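Local coordinates for HpcH/HpaI aldolase/citrate lyase family protein (Burkholderia cenocepacia, PDB 4MF4) that is of unestablished precise function but belongs to the HpcH/HpaI aldolase/citrate lyase family and folds as a TIM barrel, at residues L30-G35 with D49-D54; M55-N60 with V82-A87; D64-L69 with L97-R102; T103-C108 with A160-V165. One frame throughout, in Å; residues are numbered along the deposited sequence.

Contact 1: L30-G35 with D49-D54; sequences LWLSLG and DWLCID
L30 to L32 run parallel to L51 to I53, L30 level with L51, W31 with C52 and L32 with I53, as the first and second strands of a TIM barrel. The short strand axes come within 4.7 Å and diverge by 27°, a twist in keeping with a closed barrel. Backbone bonds alternate in the parallel manner: L30 N gives to W50 O, C52 N to L30 O, and L32 N to C52 O, the last at 2.7 Å; a weak, long bond from D54 N to L32 O ends the ladder. L30, L32, L51 and I53 face the surrounding helices, where L30 CB meets L51 CD2 at 3.7 Å and L32 CD1 touches both L51 CB (4.0 Å) and I53 CG1 (4.2 Å). W31 and C52 face the barrel interior. With its SG anti to the backbone N (chi1 -172°), C52 sets the sulfur over one face of the W31 indole, 3.8 Å from the centroid of the six-membered ring, and its CB adds a CH-pi contact over the same ring. The indole is also held at its nitrogen. W31 NE1 bonds to D54 OD2 at 3.2 Å, the oxygen near the ring plane but approached from above the carboxylate plane. D54 OD1 turns to E56 N, while a water that bonds to S33 OG donates a hydrogen bond to D54 OD2 at 2.7 Å.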
loop_
_atom_site.group_PDB
_atom_site.type_symbol
_atom_site.label_atom_id
_atom_site.label_comp_id
_atom_site.label_asym_id
_atom_site.label_seq_id
_atom_site.Cartn_x
_atom_site.Cartn_y
_atom_site.Cartn_z
ATOM N N LEU A 30 6.332 -10.122 -23.452
ATOM C CA LEU A 30 4.943 -9.954 -23.092
ATOM C C LEU A 30 4.865 -8.590 -22.375
ATOM O O LEU A 30 5.770 -8.281 -21.615
ATOM C CB LEU A 30 4.596 -11.092 -22.136
ATOM C CG LEU A 30 3.154 -11.381 -21.779
ATOM C CD1 LEU A 30 2.325 -11.792 -23.028
ATOM C CD2 LEU A 30 3.147 -12.491 -20.714
ATOM N N TRP A 31 3.822 -7.796 -22.656
ATOM C CA TRP A 31 3.546 -6.534 -22.000
ATOM C C TRP A 31 2.853 -6.789 -20.667
ATOM O O TRP A 31 1.883 -7.579 -20.607
ATOM C CB TRP A 31 2.586 -5.698 -22.859
ATOM C CG TRP A 31 2.884 -4.272 -22.850
ATOM C CD1 TRP A 31 2.157 -3.286 -22.262
ATOM C CD2 TRP A 31 3.992 -3.639 -23.500
ATOM N NE1 TRP A 31 2.772 -2.073 -22.495
ATOM C CE2 TRP A 31 3.897 -2.274 -23.243
ATOM C CE3 TRP A 31 5.067 -4.111 -24.257
ATOM C CZ2 TRP A 31 4.818 -1.359 -23.736
ATOM C CZ3 TRP A 31 5.992 -3.206 -24.734
ATOM C CH2 TRP A 31 5.871 -1.847 -24.473
ATOM N N LEU A 32 3.352 -6.140 -19.609
ATOM C CA LEU A 32 2.747 -6.260 -18.306
ATOM C C LEU A 32 2.055 -4.949 -17.939
ATOM O O LEU A 32 2.717 -3.992 -17.552
ATOM C CB LEU A 32 3.772 -6.626 -17.230
ATOM C CG LEU A 32 4.657 -7.845 -17.464
ATOM C CD1 LEU A 32 5.599 -8.007 -16.282
ATOM C CD2 LEU A 32 3.840 -9.102 -17.686
ATOM N N SER A 33 0.726 -4.954 -18.070
ATOM C CA SER A 33 -0.179 -3.828 -17.772
ATOM C C SER A 33 -0.943 -3.945 -16.437
ATOM O O SER A 33 -1.430 -2.933 -15.913
ATOM C CB SER A 33 -1.258 -3.723 -18.862
ATOM O OG SER A 33 -0.667 -3.612 -20.147
ATOM N N LEU A 34 -1.063 -5.152 -15.877
ATOM C CA LEU A 34 -1.945 -5.358 -14.731
ATOM C C LEU A 34 -1.397 -4.772 -13.427
ATOM O O LEU A 34 -2.175 -4.531 -12.481
ATOM C CB LEU A 34 -2.263 -6.859 -14.530
ATOM C CG LEU A 34 -3.151 -7.598 -15.543
ATOM C CD1 LEU A 34 -3.018 -9.114 -15.292
ATOM C CD2 LEU A 34 -4.580 -7.096 -15.398
ATOM N N GLY A 35 -0.103 -4.499 -13.358
ATOM C CA GLY A 35 0.467 -3.892 -12.154
ATOM C C GLY A 35 0.537 -4.786 -10.931
ATOM O O GLY A 35 0.531 -4.306 -9.790
ATOM N N ASP A 49 11.342 -14.380 -23.593
ATOM C CA ASP A 49 12.711 -13.792 -23.500
ATOM C C ASP A 49 12.724 -12.486 -22.688
ATOM O O ASP A 49 13.713 -12.185 -21.992
ATOM C CB ASP A 49 13.264 -13.600 -24.891
ATOM C CG ASP A 49 13.244 -14.895 -25.687
ATOM O OD1 ASP A 49 13.837 -15.869 -25.163
ATOM O OD2 ASP A 49 12.582 -14.974 -26.773
ATOM N N TRP A 50 11.657 -11.691 -22.791
ATOM C CA TRP A 50 11.584 -10.438 -22.019
ATOM C C TRP A 50 10.174 -10.147 -21.568
ATOM O O TRP A 50 9.228 -10.659 -22.154
ATOM C CB TRP A 50 12.181 -9.258 -22.823
ATOM C CG TRP A 50 11.562 -9.044 -24.152
ATOM C CD1 TRP A 50 11.770 -9.775 -25.296
ATOM C CD2 TRP A 50 10.617 -8.033 -24.492
ATOM N NE1 TRP A 50 10.999 -9.279 -26.325
ATOM C CE2 TRP A 50 10.279 -8.212 -25.854
ATOM C CE3 TRP A 50 10.004 -7.004 -23.776
ATOM C CZ2 TRP A 50 9.377 -7.391 -26.514
ATOM C CZ3 TRP A 50 9.127 -6.165 -24.453
ATOM C CH2 TRP A 50 8.809 -6.394 -25.816
ATOM N N LEU A 51 10.040 -9.352 -20.507
ATOM C CA LEU A 51 8.752 -8.915 -20.002
ATOM C C LEU A 51 8.797 -7.412 -19.771
ATOM O O LEU A 51 9.765 -6.913 -19.217
ATOM C CB LEU A 51 8.423 -9.594 -18.668
ATOM C CG LEU A 51 8.329 -11.118 -18.638
ATOM C CD1 LEU A 51 8.200 -11.645 -17.207
ATOM C CD2 LEU A 51 7.120 -11.575 -19.411
ATOM N N CYS A 52 7.788 -6.681 -20.223
ATOM C CA CYS A 52 7.828 -5.192 -20.141
ATOM C C CYS A 52 6.916 -4.638 -19.044
ATOM O O CYS A 52 5.709 -4.858 -19.088
ATOM C CB CYS A 52 7.461 -4.537 -21.470
ATOM S SG CYS A 52 7.738 -2.757 -21.432
ATOM N N ILE A 53 7.505 -3.971 -18.074
ATOM C CA ILE A 53 6.738 -3.259 -17.042
ATOM C C ILE A 53 6.467 -1.872 -17.588
ATOM O O ILE A 53 7.369 -1.064 -17.713
ATOM C CB ILE A 53 7.496 -3.199 -15.712
ATOM C CG1 ILE A 53 7.772 -4.606 -15.183
ATOM C CG2 ILE A 53 6.734 -2.398 -14.642
ATOM C CD1 ILE A 53 8.946 -4.628 -14.232
ATOM N N ASP A 54 5.212 -1.584 -17.923
ATOM C CA ASP A 54 4.876 -0.302 -18.569
ATOM C C ASP A 54 4.570 0.812 -17.534
ATOM O O ASP A 54 3.696 0.622 -16.739
ATOM C CB ASP A 54 3.671 -0.502 -19.427
ATOM C CG ASP A 54 3.325 0.711 -20.261
ATOM O OD1 ASP A 54 4.162 1.628 -20.408
ATOM O OD2 ASP A 54 2.248 0.659 -20.890
HETATM O O HOH W 1 0.055 -0.937 -20.835
#

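Contact 2: M55-N60 with V82-A87; sequences MEHAPN and VVRVPA. With EDO (1,2-ethanediol), chain G.
R84, on the third strand of the barrel, meets E56 and H57 of the loop 55-60 with its side chain and M55 with its backbone, M55 N bonding to R84 O at 2.8 Å. From CB the arginine sets out with CG anti to its backbone N (chi1 173°), then bends at chi3 (75°), which carries the guanidinium over to the loop. CD comes within 3.6 Å of E56 OE1, and NE lies 3.2 Å from the same oxygen and 3.8 Å from E56 CB. E56 OE1 sits over the centre of the guanidinium face, 3.1 Å from R84 CZ, and the carboxylate and guanidinium planes are almost perpendicular. Because OE1 lies well out of the guanidinium plane, no N-H points at it and the salt bridge rests on charge alone. The N-H groups are used in other directions: NE pairs with D54 OD1, NH1 bonds to Q164 OE1, and NH2 bonds to O2 of a 1,2-ethanediol at the guanidinium edge. NH2 also approaches the edge of the H57 imidazole, 3.6 Å from CD2. Beyond the arginine, M55 SD touches V83 CG1 and M55 CB meets P86 CG. E56 OE2 is salt-bridged to K94 of a neighbouring subunit, and H57 ND1 bonds to D98 there. The loop runs from strand 50-54 to helix 62-73 beside the C-terminal end of strand 80-84, with M55 reaching V65 on that helix.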
loop_
_atom_site.group_PDB
_atom_site.type_symbol
_atom_site.label_atom_id
_atom_site.label_comp_id
_atom_site.label_asym_id
_atom_site.label_seq_id
_atom_site.Cartn_x
_atom_site.Cartn_y
_atom_site.Cartn_z
ATOM N N MET A 55 5.283 1.939 -17.592
ATOM C CA MET A 55 5.021 3.116 -16.748
ATOM C C MET A 55 4.254 4.179 -17.524
ATOM O O MET A 55 3.761 5.141 -16.938
ATOM C CB MET A 55 6.301 3.728 -16.217
ATOM C CG MET A 55 7.226 2.728 -15.556
ATOM S SD MET A 55 8.628 3.602 -14.876
ATOM C CE MET A 55 7.919 4.634 -13.588
ATOM N N GLU A 56 4.112 3.993 -18.846
ATOM C CA GLU A 56 3.498 5.051 -19.655
ATOM C C GLU A 56 2.002 4.877 -19.677
ATOM O O GLU A 56 1.275 5.825 -19.384
ATOM C CB GLU A 56 4.003 5.061 -21.074
ATOM C CG GLU A 56 3.510 6.264 -21.843
ATOM C CD GLU A 56 3.741 6.162 -23.355
ATOM O OE1 GLU A 56 4.079 5.107 -23.877
ATOM O OE2 GLU A 56 3.555 7.183 -24.040
ATOM N N HIS A 57 1.549 3.672 -20.055
ATOM C CA HIS A 57 0.114 3.374 -20.158
ATOM C C HIS A 57 -0.403 2.333 -19.159
ATOM O O HIS A 57 -1.381 1.615 -19.442
ATOM C CB HIS A 57 -0.222 2.947 -21.606
ATOM C CG HIS A 57 -0.207 4.083 -22.598
ATOM N ND1 HIS A 57 -1.170 5.071 -22.607
ATOM C CD2 HIS A 57 0.650 4.383 -23.613
ATOM C CE1 HIS A 57 -0.897 5.944 -23.561
ATOM N NE2 HIS A 57 0.188 5.535 -24.204
ATOM N N ALA A 58 0.243 2.236 -18.019
ATOM C CA ALA A 58 -0.279 1.478 -16.864
ATOM C C ALA A 58 0.148 2.241 -15.627
ATOM O O ALA A 58 1.138 2.935 -15.700
ATOM C CB ALA A 58 0.278 0.089 -16.863
ATOM N N PRO A 59 -0.583 2.114 -14.486
ATOM C CA PRO A 59 -0.229 2.925 -13.333
ATOM C C PRO A 59 0.865 2.266 -12.497
ATOM O O PRO A 59 0.621 1.809 -11.403
ATOM C CB PRO A 59 -1.553 2.997 -12.569
ATOM C CG PRO A 59 -2.133 1.661 -12.795
ATOM C CD PRO A 59 -1.729 1.246 -14.191
ATOM N N ASN A 60 2.058 2.154 -13.056
ATOM C CA ASN A 60 3.193 1.627 -12.355
ATOM C C ASN A 60 4.138 2.757 -12.013
ATOM O O ASN A 60 4.812 3.320 -12.879
ATOM C CB ASN A 60 3.928 0.590 -13.213
ATOM C CG ASN A 60 3.136 -0.673 -13.366
ATOM O OD1 ASN A 60 2.660 -1.229 -12.374
ATOM N ND2 ASN A 60 2.907 -1.090 -14.611
ATOM N N VAL A 82 12.130 -5.387 -19.066
ATOM C CA VAL A 82 12.265 -4.124 -19.778
ATOM C C VAL A 82 11.302 -3.156 -19.078
ATOM O O VAL A 82 10.170 -3.559 -18.695
ATOM C CB VAL A 82 11.835 -4.337 -21.250
ATOM C CG1 VAL A 82 11.803 -3.024 -22.013
ATOM C CG2 VAL A 82 12.763 -5.348 -21.951
ATOM N N VAL A 83 11.726 -1.905 -18.889
ATOM C CA VAL A 83 10.825 -0.877 -18.343
ATOM C C VAL A 83 10.531 0.180 -19.384
ATOM O O VAL A 83 11.467 0.770 -19.955
ATOM C CB VAL A 83 11.392 -0.233 -17.031
ATOM C CG1 VAL A 83 10.555 0.963 -16.593
ATOM C CG2 VAL A 83 11.428 -1.248 -15.909
ATOM N N ARG A 84 9.251 0.419 -19.697
ATOM C CA ARG A 84 8.934 1.611 -20.522
ATOM C C ARG A 84 8.638 2.809 -19.623
ATOM O O ARG A 84 7.612 2.797 -18.921
ATOM C CB ARG A 84 7.760 1.405 -21.468
ATOM C CG ARG A 84 7.385 2.727 -22.173
ATOM C CD ARG A 84 6.584 2.518 -23.429
ATOM N NE ARG A 84 5.209 2.155 -23.125
ATOM C CZ ARG A 84 4.233 2.011 -24.021
ATOM N NH1 ARG A 84 4.452 2.141 -25.342
ATOM N NH2 ARG A 84 3.024 1.691 -23.601
ATOM N N VAL A 85 9.517 3.833 -19.653
ATOM C CA VAL A 85 9.345 4.995 -18.794
ATOM C C VAL A 85 8.225 5.880 -19.342
ATOM O O VAL A 85 7.852 5.756 -20.517
ATOM C CB VAL A 85 10.648 5.803 -18.563
ATOM C CG1 VAL A 85 11.695 4.927 -17.899
ATOM C CG2 VAL A 85 11.173 6.439 -19.847
ATOM N N PRO A 86 7.638 6.731 -18.479
ATOM C CA PRO A 86 6.530 7.571 -18.914
ATOM C C PRO A 86 6.935 8.655 -19.915
ATOM O O PRO A 86 6.140 8.996 -20.778
ATOM C CB PRO A 86 6.032 8.233 -17.606
ATOM C CG PRO A 86 6.645 7.439 -16.505
ATOM C CD PRO A 86 7.970 6.977 -17.072
ATOM N N ALA A 87 8.160 9.180 -19.774
ATOM C CA ALA A 87 8.632 10.353 -20.530
ATOM C C ALA A 87 10.155 10.439 -20.361
ATOM O O ALA A 87 10.735 9.770 -19.526
ATOM C CB ALA A 87 7.993 11.630 -20.001
HETATM C C1 EDO G . 2.582 -0.778 -26.662
HETATM O O1 EDO G . 2.800 -0.188 -27.959
HETATM C C2 EDO G . 1.201 -0.483 -26.090
HETATM O O2 EDO G . 1.170 0.867 -25.589
#

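Contact 3: D64-L69 with L97-R102; sequences DVASQL and LDAGAR
L69 carries the closer half of this contact, its CD1 reaching the turn that follows helix 90-98. CG stands anti to the carbonyl carbon (chi1 -66°), and from there CD1 comes 3.6 Å from A99 O, 3.9 Å from A101 N and 4.3 Å from A101 CB. One methyl thus spans three consecutive residues of the turn. The backbone there is a Schellman motif: G100, the first residue to leave helical angles, has a positive phi of 105° and bonds through its N to L97 O. A99 O, beside the leucine methyl, accepts a bond from R141 NH1. The other half is looser. A99 CB lies 4.4 Å from A66 CB and 4.5 Å from V65 CG1, a light touch of small groups against the partly exposed A99. With just 164 Å² buried in all, and made of methyl groups lying against one another and against the backbone of the turn, this is a modest interface between two outer elements of the barrel. Helix 62-73 lies against the sheet here, V65 resting on V83 and L69 on P81 and I53, while A101 also packs on V83 of strand 80-84 as the chain heads from helix 90-98 into strand 103-106.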
loop_
_atom_site.group_PDB
_atom_site.type_symbol
_atom_site.label_atom_id
_atom_site.label_comp_id
_atom_site.label_asym_id
_atom_site.label_seq_id
_atom_site.Cartn_x
_atom_site.Cartn_y
_atom_site.Cartn_z
ATOM N N ASP A 64 6.135 0.250 -7.527
ATOM C CA ASP A 64 5.509 -0.820 -8.303
ATOM C C ASP A 64 6.534 -1.436 -9.219
ATOM O O ASP A 64 6.561 -2.681 -9.383
ATOM C CB ASP A 64 4.326 -0.307 -9.118
ATOM C CG ASP A 64 3.318 0.465 -8.279
ATOM O OD1 ASP A 64 2.937 -0.052 -7.220
ATOM O OD2 ASP A 64 2.913 1.579 -8.680
ATOM N N VAL A 65 7.419 -0.615 -9.784
ATOM C CA VAL A 65 8.445 -1.143 -10.674
ATOM C C VAL A 65 9.412 -2.037 -9.906
ATOM O O VAL A 65 9.708 -3.161 -10.322
ATOM C CB VAL A 65 9.215 0.001 -11.378
ATOM C CG1 VAL A 65 10.493 -0.539 -12.022
ATOM C CG2 VAL A 65 8.297 0.707 -12.363
ATOM N N ALA A 66 9.902 -1.537 -8.778
ATOM C CA ALA A 66 10.793 -2.316 -7.929
ATOM C C ALA A 66 10.160 -3.654 -7.453
ATOM O O ALA A 66 10.816 -4.663 -7.435
ATOM C CB ALA A 66 11.234 -1.472 -6.709
ATOM N N SER A 67 8.891 -3.615 -7.064
ATOM C CA SER A 67 8.194 -4.800 -6.584
ATOM C C SER A 67 7.960 -5.863 -7.709
ATOM O O SER A 67 8.026 -7.081 -7.451
ATOM C CB SER A 67 6.887 -4.372 -5.915
ATOM O OG SER A 67 7.165 -3.564 -4.764
ATOM N N GLN A 68 7.701 -5.398 -8.930
ATOM C CA GLN A 68 7.594 -6.293 -10.102
ATOM C C GLN A 68 8.961 -6.830 -10.554
ATOM O O GLN A 68 9.097 -8.012 -10.938
ATOM C CB GLN A 68 6.844 -5.667 -11.241
ATOM C CG GLN A 68 5.372 -5.696 -10.947
ATOM C CD GLN A 68 4.600 -4.777 -11.851
ATOM O OE1 GLN A 68 4.349 -5.115 -13.025
ATOM N NE2 GLN A 68 4.194 -3.628 -11.317
ATOM N N LEU A 69 9.977 -5.998 -10.504
ATOM C CA LEU A 69 11.337 -6.533 -10.750
ATOM C C LEU A 69 11.718 -7.660 -9.788
ATOM O O LEU A 69 12.301 -8.662 -10.180
ATOM C CB LEU A 69 12.377 -5.409 -10.757
ATOM C CG LEU A 69 12.222 -4.428 -11.929
ATOM C CD1 LEU A 69 13.240 -3.290 -11.718
ATOM C CD2 LEU A 69 12.380 -5.072 -13.295
ATOM N N LEU A 97 16.420 3.240 -13.497
ATOM C CA LEU A 97 17.775 2.682 -13.422
ATOM C C LEU A 97 18.183 2.369 -11.992
ATOM O O LEU A 97 18.752 1.289 -11.713
ATOM C CB LEU A 97 18.809 3.636 -14.042
ATOM C CG LEU A 97 18.712 3.818 -15.568
ATOM C CD1 LEU A 97 19.774 4.807 -15.970
ATOM C CD2 LEU A 97 18.839 2.545 -16.370
ATOM N N ASP A 98 17.907 3.281 -11.063
ATOM C CA ASP A 98 18.237 2.970 -9.677
ATOM C C ASP A 98 17.539 1.696 -9.118
ATOM O O ASP A 98 18.110 0.986 -8.299
ATOM C CB ASP A 98 17.949 4.175 -8.786
ATOM C CG ASP A 98 18.970 5.314 -8.972
ATOM O OD1 ASP A 98 20.059 5.156 -9.585
ATOM O OD2 ASP A 98 18.681 6.395 -8.427
ATOM N N ALA A 99 16.318 1.424 -9.565
ATOM C CA ALA A 99 15.526 0.275 -9.145
ATOM C C ALA A 99 16.052 -1.043 -9.748
ATOM O O ALA A 99 15.624 -2.132 -9.343
ATOM C CB ALA A 99 14.069 0.460 -9.536
ATOM N N GLY A 100 16.974 -0.928 -10.702
ATOM C CA GLY A 100 17.680 -2.046 -11.286
ATOM C C GLY A 100 17.230 -2.438 -12.672
ATOM O O GLY A 100 17.675 -3.448 -13.164
ATOM N N ALA A 101 16.416 -1.629 -13.351
ATOM C CA ALA A 101 16.038 -1.989 -14.703
ATOM C C ALA A 101 17.246 -1.649 -15.572
ATOM O O ALA A 101 17.774 -0.550 -15.477
ATOM C CB ALA A 101 14.799 -1.223 -15.154
ATOM N N ARG A 102 17.693 -2.598 -16.379
ATOM C CA ARG A 102 18.877 -2.377 -17.228
ATOM C C ARG A 102 18.526 -2.247 -18.711
ATOM O O ARG A 102 19.412 -1.999 -19.545
ATOM C CB ARG A 102 19.891 -3.526 -17.043
ATOM C CG ARG A 102 20.378 -3.626 -15.612
ATOM C CD ARG A 102 21.595 -4.544 -15.453
ATOM N NE ARG A 102 21.264 -5.920 -15.775
ATOM C CZ ARG A 102 22.152 -6.918 -15.784
ATOM N NH1 ARG A 102 23.449 -6.708 -15.507
ATOM N NH2 ARG A 102 21.754 -8.135 -16.077
#

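Contact 4: T103-C108 with A160-V165; sequences TLMFPC and AVIVQV
I162 turns CG1 anti to its carbonyl carbon (chi1 -54°), which swings CD1 to within 3.7 Å of T103 CG2, and M105 holds CG anti to its backbone N (chi1 -174°), placing that atom 4.1 Å from I162 CG2. The isoleucine therefore straddles T103 and M105 across the sheet. Farther along, M105 bends at SD, and the sulfur lies 3.8 Å from Q164 OE1, the oxygen that R84 of the neighbouring third strand already holds. Q164 CB packs on P107 CA. On the opposite face of the sheet, toward the helices, F106 approaches V161 with CD1 and CE1, both 4.0 Å from V161 CG1, while the I162 carbonyl oxygen lies at the edge of the ring, near its plane. Between the strands, the two backbones are joined by four bonds: L104 N to A160 O, I162 N to L104 O, F106 N to I162 O and Q164 N to F106 O, the last at 2.8 Å. M105 CA-H adds a further contact to I162 O, its CA 3.2 Å from that oxygen. L104 and F106 pack on helix 90-98, whereas M105 and I162 meet F187 in the interior. This is the parallel pairing of strands four and five in the closed eight-stranded sheet of a TIM barrel, with one face turned to the interior and the other to the surrounding helices.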
loop_
_atom_site.group_PDB
_atom_site.type_symbol
_atom_site.label_atom_id
_atom_site.label_comp_id
_atom_site.label_asym_id
_atom_site.label_seq_id
_atom_site.Cartn_x
_atom_site.Cartn_y
_atom_site.Cartn_z
ATOM N N THR A 103 17.256 -2.451 -19.055
ATOM C CA THR A 103 16.797 -2.194 -20.411
ATOM C C THR A 103 15.594 -1.248 -20.309
ATOM O O THR A 103 14.605 -1.534 -19.616
ATOM C CB THR A 103 16.425 -3.486 -21.162
ATOM O OG1 THR A 103 17.530 -4.411 -21.175
ATOM C CG2 THR A 103 15.992 -3.167 -22.571
ATOM N N LEU A 104 15.698 -0.107 -20.967
ATOM C CA LEU A 104 14.680 0.927 -20.903
ATOM C C LEU A 104 14.111 1.197 -22.276
ATOM O O LEU A 104 14.872 1.222 -23.284
ATOM C CB LEU A 104 15.300 2.207 -20.399
ATOM C CG LEU A 104 15.728 2.282 -18.959
ATOM C CD1 LEU A 104 16.050 3.738 -18.618
ATOM C CD2 LEU A 104 14.676 1.695 -18.051
ATOM N N MET A 105 12.793 1.371 -22.334
ATOM C CA MET A 105 12.128 1.794 -23.545
ATOM C C MET A 105 11.659 3.247 -23.372
ATOM O O MET A 105 10.990 3.581 -22.391
ATOM C CB MET A 105 10.927 0.903 -23.878
ATOM C CG MET A 105 10.310 1.265 -25.231
ATOM S SD MET A 105 8.903 0.255 -25.689
ATOM C CE MET A 105 9.527 -1.391 -25.441
ATOM N N PHE A 106 12.003 4.103 -24.337
ATOM C CA PHE A 106 11.569 5.514 -24.350
ATOM C C PHE A 106 10.461 5.738 -25.400
ATOM O O PHE A 106 10.632 5.414 -26.604
ATOM C CB PHE A 106 12.770 6.400 -24.676
ATOM C CG PHE A 106 13.782 6.443 -23.605
ATOM C CD1 PHE A 106 14.727 5.438 -23.481
ATOM C CD2 PHE A 106 13.763 7.475 -22.674
ATOM C CE1 PHE A 106 15.687 5.491 -22.482
ATOM C CE2 PHE A 106 14.697 7.524 -21.672
ATOM C CZ PHE A 106 15.667 6.516 -21.574
ATOM N N PRO A 107 9.321 6.272 -24.966
ATOM C CA PRO A 107 8.220 6.545 -25.864
ATOM C C PRO A 107 8.515 7.761 -26.718
ATOM O O PRO A 107 9.397 8.540 -26.404
ATOM C CB PRO A 107 7.050 6.851 -24.927
ATOM C CG PRO A 107 7.619 7.225 -23.638
ATOM C CD PRO A 107 9.030 6.653 -23.568
ATOM N N CYS A 108 7.739 7.960 -27.762
ATOM C CA CYS A 108 7.776 9.263 -28.426
ATOM C C CYS A 108 9.182 9.760 -28.803
ATOM O O CYS A 108 9.527 10.896 -28.469
ATOM C CB CYS A 108 7.211 10.358 -27.480
ATOM S SG CYS A 108 5.602 10.112 -26.692
ATOM N N ALA A 160 20.793 -1.120 -21.824
ATOM C CA ALA A 160 20.280 -1.080 -23.182
ATOM C C ALA A 160 19.151 -0.078 -23.367
ATOM O O ALA A 160 18.329 0.108 -22.484
ATOM C CB ALA A 160 19.824 -2.460 -23.596
ATOM N N VAL A 161 19.146 0.586 -24.522
ATOM C CA VAL A 161 18.172 1.619 -24.826
ATOM C C VAL A 161 17.360 1.202 -26.061
ATOM O O VAL A 161 17.902 0.907 -27.127
ATOM C CB VAL A 161 18.836 2.981 -25.051
ATOM C CG1 VAL A 161 17.839 4.030 -25.551
ATOM C CG2 VAL A 161 19.564 3.456 -23.799
ATOM N N ILE A 162 16.051 1.195 -25.881
ATOM C CA ILE A 162 15.060 0.959 -26.932
ATOM C C ILE A 162 14.277 2.268 -27.143
ATOM O O ILE A 162 13.710 2.850 -26.177
ATOM C CB ILE A 162 14.046 -0.133 -26.540
ATOM C CG1 ILE A 162 14.758 -1.415 -26.119
ATOM C CG2 ILE A 162 13.101 -0.410 -27.709
ATOM C CD1 ILE A 162 13.864 -2.503 -25.555
ATOM N N VAL A 163 14.256 2.741 -28.393
ATOM C CA VAL A 163 13.534 3.978 -28.745
ATOM C C VAL A 163 12.260 3.634 -29.526
ATOM O O VAL A 163 12.300 2.896 -30.513
ATOM C CB VAL A 163 14.409 4.969 -29.515
ATOM C CG1 VAL A 163 15.548 5.420 -28.613
ATOM C CG2 VAL A 163 14.983 4.409 -30.810
ATOM N N GLN A 164 11.140 4.157 -29.069
ATOM C CA GLN A 164 9.910 3.894 -29.736
ATOM C C GLN A 164 9.724 4.948 -30.828
ATOM O O GLN A 164 9.776 6.144 -30.555
ATOM C CB GLN A 164 8.768 3.869 -28.716
ATOM C CG GLN A 164 7.484 3.355 -29.288
ATOM C CD GLN A 164 6.432 2.962 -28.210
ATOM O OE1 GLN A 164 6.665 3.048 -27.001
ATOM N NE2 GLN A 164 5.265 2.581 -28.674
ATOM N N VAL A 165 9.542 4.501 -32.069
ATOM C CA VAL A 165 9.389 5.418 -33.196
ATOM C C VAL A 165 7.909 5.395 -33.563
ATOM O O VAL A 165 7.388 4.403 -34.041
ATOM C CB VAL A 165 10.272 5.014 -34.376
ATOM C CG1 VAL A 165 10.151 6.030 -35.503
ATOM C CG2 VAL A 165 11.722 4.908 -33.941
#

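The four contacts lie along the first five strands of the eight-stranded parallel barrel. Contact 1 joins strands 27-32 and 50-54, contact 4 joins 103-106 and 160-165, and contact 2 brings in strand 80-84 between them. Centres of contacts 1 and 2 lie about 10 Å apart, those of 2 and 4 about 11 Å, and those of 1 and 4 about 14 Å. Contact 3 lies outside the sheet, on helix 62-73 and the end of helix 90-98, its centre about 11 Å from that of contact 2 and about 16 Å from that of contact 4. Along the chain, contacts 2 and 3 alternate their segments, while the other pairs follow in series. R84 connects contacts 1, 2 and 4 through D54, E56 and Q164.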